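Local coordinates for Blr3880 protein (Bradyrhizobium japonicum, PDB 2OOD) that probably catalyses the zinc-dependent hydrolytic deamination of guanine to xanthine and ammonia, at residues T133-T146 with N157-R169. Numbering follows the deposited sequence.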
loop_
_atom_site.group_PDB
_atom_site.type_symbol
_atom_site.label_atom_id
_atom_site.label_comp_id
_atom_site.label_asym_id
_atom_site.label_seq_id
_atom_site.Cartn_x
_atom_site.Cartn_y
_atom_site.Cartn_z
ATOM N N THR A 133 5.492 -16.584 10.546
ATOM C CA THR A 133 5.551 -17.835 11.282
ATOM C C THR A 133 5.346 -17.625 12.781
ATOM O O THR A 133 4.999 -18.562 13.497
ATOM C CB THR A 133 6.895 -18.541 11.061
ATOM O OG1 THR A 133 7.963 -17.663 11.425
ATOM C CG2 THR A 133 7.051 -18.937 9.620
ATOM N N THR A 134 5.560 -16.398 13.251
ATOM C CA THR A 134 5.396 -16.062 14.669
ATOM C C THR A 134 4.649 -14.740 14.807
ATOM O O THR A 134 4.912 -13.790 14.068
ATOM C CB THR A 134 6.763 -15.930 15.380
ATOM O OG1 THR A 134 7.505 -17.153 15.238
ATOM C CG2 THR A 134 6.572 -15.624 16.855
ATOM N N CYS A 135 3.723 -14.672 15.758
ATOM C CA CYS A 135 2.947 -13.451 15.959
ATOM C C CYS A 135 2.483 -13.251 17.402
ATOM O O CYS A 135 2.310 -14.209 18.151
ATOM C CB CYS A 135 1.717 -13.456 15.044
ATOM S SG CYS A 135 0.419 -14.629 15.548
ATOM N N GLN A 136 2.299 -11.991 17.785
ATOM C CA GLN A 136 1.807 -11.647 19.109
ATOM C C GLN A 136 0.374 -11.220 18.830
ATOM O O GLN A 136 0.136 -10.141 18.297
ATOM C CB GLN A 136 2.609 -10.495 19.704
ATOM C CG GLN A 136 2.096 -10.033 21.051
ATOM C CD GLN A 136 3.072 -9.127 21.749
ATOM O OE1 GLN A 136 3.587 -8.189 21.153
ATOM N NE2 GLN A 136 3.333 -9.396 23.021
ATOM N N ALA A 137 -0.579 -12.073 19.193
ATOM C CA ALA A 137 -1.978 -11.807 18.901
ATOM C C ALA A 137 -2.924 -11.361 19.999
ATOM O O ALA A 137 -2.870 -11.829 21.137
ATOM C CB ALA A 137 -2.572 -13.020 18.215
ATOM N N PHE A 138 -3.809 -10.449 19.623
ATOM C CA PHE A 138 -4.847 -9.966 20.510
ATOM C C PHE A 138 -6.024 -10.888 20.212
ATOM O O PHE A 138 -6.185 -11.356 19.086
ATOM C CB PHE A 138 -5.221 -8.528 20.164
ATOM C CG PHE A 138 -4.262 -7.511 20.700
ATOM C CD1 PHE A 138 -4.405 -7.018 21.992
ATOM C CD2 PHE A 138 -3.187 -7.074 19.933
ATOM C CE1 PHE A 138 -3.489 -6.100 22.513
ATOM C CE2 PHE A 138 -2.265 -6.159 20.445
ATOM C CZ PHE A 138 -2.417 -5.675 21.735
ATOM N N THR A 139 -6.841 -11.159 21.216
ATOM C CA THR A 139 -7.992 -12.025 21.035
ATOM C C THR A 139 -9.207 -11.241 21.520
ATOM O O THR A 139 -9.161 -10.013 21.586
ATOM C CB THR A 139 -7.805 -13.317 21.850
ATOM O OG1 THR A 139 -7.618 -12.995 23.232
ATOM C CG2 THR A 139 -6.570 -14.069 21.366
ATOM N N SER A 140 -10.298 -11.922 21.836
ATOM C CA SER A 140 -11.459 -11.208 22.341
ATOM C C SER A 140 -11.439 -11.326 23.863
ATOM O O SER A 140 -10.475 -11.833 24.443
ATOM C CB SER A 140 -12.757 -11.789 21.777
ATOM O OG SER A 140 -12.921 -13.140 22.162
ATOM N N SER A 141 -12.498 -10.853 24.507
ATOM C CA SER A 141 -12.590 -10.904 25.959
ATOM C C SER A 141 -13.016 -12.274 26.477
ATOM O O SER A 141 -12.998 -12.512 27.683
ATOM C CB SER A 141 -13.569 -9.844 26.439
ATOM O OG SER A 141 -14.747 -9.891 25.658
ATOM N N SER A 142 -13.401 -13.168 25.566
ATOM C CA SER A 142 -13.826 -14.522 25.924
ATOM C C SER A 142 -12.665 -15.505 25.845
ATOM O O SER A 142 -11.962 -15.561 24.844
ATOM C CB SER A 142 -14.935 -14.987 24.980
ATOM O OG SER A 142 -15.029 -16.404 24.973
ATOM N N PRO A 143 -12.457 -16.306 26.899
ATOM C CA PRO A 143 -11.353 -17.276 26.890
ATOM C C PRO A 143 -11.384 -18.257 25.708
ATOM O O PRO A 143 -10.346 -18.788 25.312
ATOM C CB PRO A 143 -11.500 -17.982 28.242
ATOM C CG PRO A 143 -12.079 -16.914 29.114
ATOM C CD PRO A 143 -13.125 -16.280 28.212
ATOM N N VAL A 144 -12.572 -18.484 25.150
ATOM C CA VAL A 144 -12.748 -19.399 24.021
ATOM C C VAL A 144 -11.757 -19.129 22.885
ATOM O O VAL A 144 -10.942 -19.989 22.540
ATOM C CB VAL A 144 -14.185 -19.300 23.455
ATOM C CG1 VAL A 144 -14.352 -20.223 22.264
ATOM C CG2 VAL A 144 -15.185 -19.647 24.533
ATOM N N ALA A 145 -11.834 -17.931 22.309
ATOM C CA ALA A 145 -10.953 -17.545 21.215
ATOM C C ALA A 145 -9.485 -17.794 21.558
ATOM O O ALA A 145 -8.717 -18.255 20.715
ATOM C CB ALA A 145 -11.171 -16.085 20.872
ATOM N N THR A 146 -9.088 -17.493 22.789
ATOM C CA THR A 146 -7.703 -17.711 23.195
ATOM C C THR A 146 -7.341 -19.195 23.253
ATOM O O THR A 146 -6.246 -19.590 22.841
ATOM C CB THR A 146 -7.410 -17.087 24.578
ATOM O OG1 THR A 146 -7.523 -15.663 24.490
ATOM C CG2 THR A 146 -6.002 -17.448 25.041
ATOM N N ASN A 157 2.602 -26.436 15.630
ATOM C CA ASN A 157 3.794 -26.217 16.441
ATOM C C ASN A 157 4.513 -24.915 16.108
ATOM O O ASN A 157 5.710 -24.900 15.807
ATOM C CB ASN A 157 4.756 -27.399 16.314
ATOM C CG ASN A 157 5.713 -27.489 17.490
ATOM O OD1 ASN A 157 5.414 -26.985 18.573
ATOM N ND2 ASN A 157 6.854 -28.147 17.292
HETATM N N MSE A 158 3.767 -23.818 16.182
HETATM C CA MSE A 158 4.301 -22.494 15.896
HETATM C C MSE A 158 4.486 -21.721 17.191
HETATM O O MSE A 158 3.692 -21.873 18.123
HETATM C CB MSE A 158 3.336 -21.723 15.010
HETATM C CG MSE A 158 3.029 -22.390 13.699
HETATM SE SE MSE A 158 1.627 -21.417 12.743
HETATM C CE MSE A 158 0.059 -22.187 13.601
ATOM N N ARG A 159 5.533 -20.901 17.259
ATOM C CA ARG A 159 5.745 -20.098 18.450
ATOM C C ARG A 159 4.787 -18.928 18.309
ATOM O O ARG A 159 4.770 -18.250 17.283
ATOM C CB ARG A 159 7.183 -19.598 18.545
ATOM C CG ARG A 159 7.429 -18.776 19.793
ATOM C CD ARG A 159 8.902 -18.658 20.089
ATOM N NE ARG A 159 9.478 -19.923 20.539
ATOM C CZ ARG A 159 9.089 -20.582 21.631
ATOM N NH1 ARG A 159 8.114 -20.102 22.396
ATOM N NH2 ARG A 159 9.683 -21.724 21.966
ATOM N N VAL A 160 3.985 -18.706 19.342
ATOM C CA VAL A 160 2.992 -17.653 19.317
ATOM C C VAL A 160 2.794 -17.011 20.682
ATOM O O VAL A 160 2.778 -17.706 21.698
ATOM C CB VAL A 160 1.634 -18.221 18.841
ATOM C CG1 VAL A 160 0.535 -17.205 19.054
ATOM C CG2 VAL A 160 1.718 -18.606 17.375
ATOM N N ILE A 161 2.653 -15.682 20.694
ATOM C CA ILE A 161 2.415 -14.924 21.924
ATOM C C ILE A 161 0.945 -14.522 21.895
ATOM O O ILE A 161 0.491 -13.919 20.928
ATOM C CB ILE A 161 3.218 -13.593 21.989
ATOM C CG1 ILE A 161 4.647 -13.777 21.484
ATOM C CG2 ILE A 161 3.272 -13.105 23.430
ATOM C CD1 ILE A 161 5.542 -14.483 22.452
ATOM N N ALA A 162 0.196 -14.846 22.942
ATOM C CA ALA A 162 -1.212 -14.470 22.978
ATOM C C ALA A 162 -1.777 -14.483 24.394
ATOM O O ALA A 162 -1.088 -14.847 25.347
ATOM C CB ALA A 162 -2.017 -15.396 22.081
ATOM N N GLY A 163 -3.032 -14.075 24.532
ATOM C CA GLY A 163 -3.645 -14.058 25.843
ATOM C C GLY A 163 -5.033 -13.461 25.851
ATOM O O GLY A 163 -5.463 -12.859 24.870
ATOM N N LEU A 164 -5.737 -13.640 26.963
ATOM C CA LEU A 164 -7.086 -13.107 27.115
ATOM C C LEU A 164 -7.009 -11.583 27.075
ATOM O O LEU A 164 -6.326 -10.969 27.891
ATOM C CB LEU A 164 -7.688 -13.560 28.447
ATOM C CG LEU A 164 -9.132 -13.135 28.713
ATOM C CD1 LEU A 164 -10.066 -13.782 27.700
ATOM C CD2 LEU A 164 -9.510 -13.529 30.117
ATOM N N THR A 165 -7.712 -10.979 26.125
ATOM C CA THR A 165 -7.706 -9.528 25.972
ATOM C C THR A 165 -8.808 -8.858 26.792
ATOM O O THR A 165 -9.941 -8.739 26.331
ATOM C CB THR A 165 -7.879 -9.149 24.492
ATOM O OG1 THR A 165 -6.808 -9.722 23.731
ATOM C CG2 THR A 165 -7.876 -7.643 24.320
ATOM N N GLY A 166 -8.469 -8.414 28.001
ATOM C CA GLY A 166 -9.450 -7.777 28.868
ATOM C C GLY A 166 -9.898 -6.392 28.431
ATOM O O GLY A 166 -9.084 -5.570 28.016
ATOM N N ILE A 167 -11.199 -6.135 28.517
ATOM C CA ILE A 167 -11.767 -4.846 28.143
ATOM C C ILE A 167 -12.802 -4.529 29.220
ATOM O O ILE A 167 -13.739 -5.297 29.460
ATOM C CB ILE A 167 -12.413 -4.893 26.729
ATOM C CG1 ILE A 167 -13.041 -3.544 26.385
ATOM C CG2 ILE A 167 -13.440 -5.994 26.654
ATOM C CD1 ILE A 167 -12.036 -2.491 26.011
ATOM N N ASP A 168 -12.616 -3.379 29.858
ATOM C CA ASP A 168 -13.439 -2.934 30.985
ATOM C C ASP A 168 -14.500 -1.855 30.715
ATOM O O ASP A 168 -15.672 -2.035 31.043
ATOM C CB ASP A 168 -12.485 -2.438 32.079
ATOM C CG ASP A 168 -12.959 -2.784 33.451
ATOM O OD1 ASP A 168 -12.172 -2.642 34.419
ATOM O OD2 ASP A 168 -14.127 -3.201 33.551
ATOM N N ARG A 169 -14.068 -0.731 30.143
ATOM C CA ARG A 169 -14.941 0.403 29.840
ATOM C C ARG A 169 -15.040 0.641 28.337
ATOM O O ARG A 169 -14.373 -0.020 27.538
ATOM C CB ARG A 169 -14.375 1.691 30.445
ATOM C CG ARG A 169 -13.748 1.579 31.814
ATOM C CD ARG A 169 -12.885 2.810 32.076
ATOM N NE ARG A 169 -12.709 3.073 33.507
ATOM C CZ ARG A 169 -11.947 4.043 34.026
ATOM N NH1 ARG A 169 -11.260 4.876 33.240
ATOM N NH2 ARG A 169 -11.876 4.186 35.347
HETATM O O HOH W 1 6.596 -20.625 14.592
#
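Backbone pairing joins Gln136 to Ile161. Ile161 N donates to Cys135 O at 3.0 Å, and Ala137 N donates to Ile161 O at 2.8 Å, so Ile161 uses both its N-H and its carbonyl, toward the residues on either side of Gln136, the register of a parallel bridge. The axes of the short strands 133-138 and 160-162 run at 12° to each other. At the start of the pair a water bridges the strands, donating to Thr133 O and accepting from Arg159 N. Strand 132-138, helix 143-156 and strand 160-166 form a beta-alpha-beta unit of the TIM-barrel-like amidohydrolase fold, with Ser142 as N-cap of the helix.

Beyond the end of strand 132-138, threonine hydroxyls take over. Thr165 OG1 accepts from Thr139 N at 2.9 Å, placed there by a chi1 of -59° that sets the hydroxyl anti to its own carbonyl carbon. Thr139 also donates, through OG1, to Gly163 O at 2.7 Å, tilted 34° from the carbonyl plane. A valine at Thr139 would probably leave the buried Gly163 O without this donor and the loop less firmly tied to the second strand.

Packing adds Leu164 CD1, which lies against the turn, 4.0 Å from Pro143 CD, while Ile161 CB packs on Gln136 CG. As a ring contact, Thr165 OG1 sits at the edge of Phe138, whose ring stacks on the zinc ligands His81 and His234, linking this strand end to the metal site.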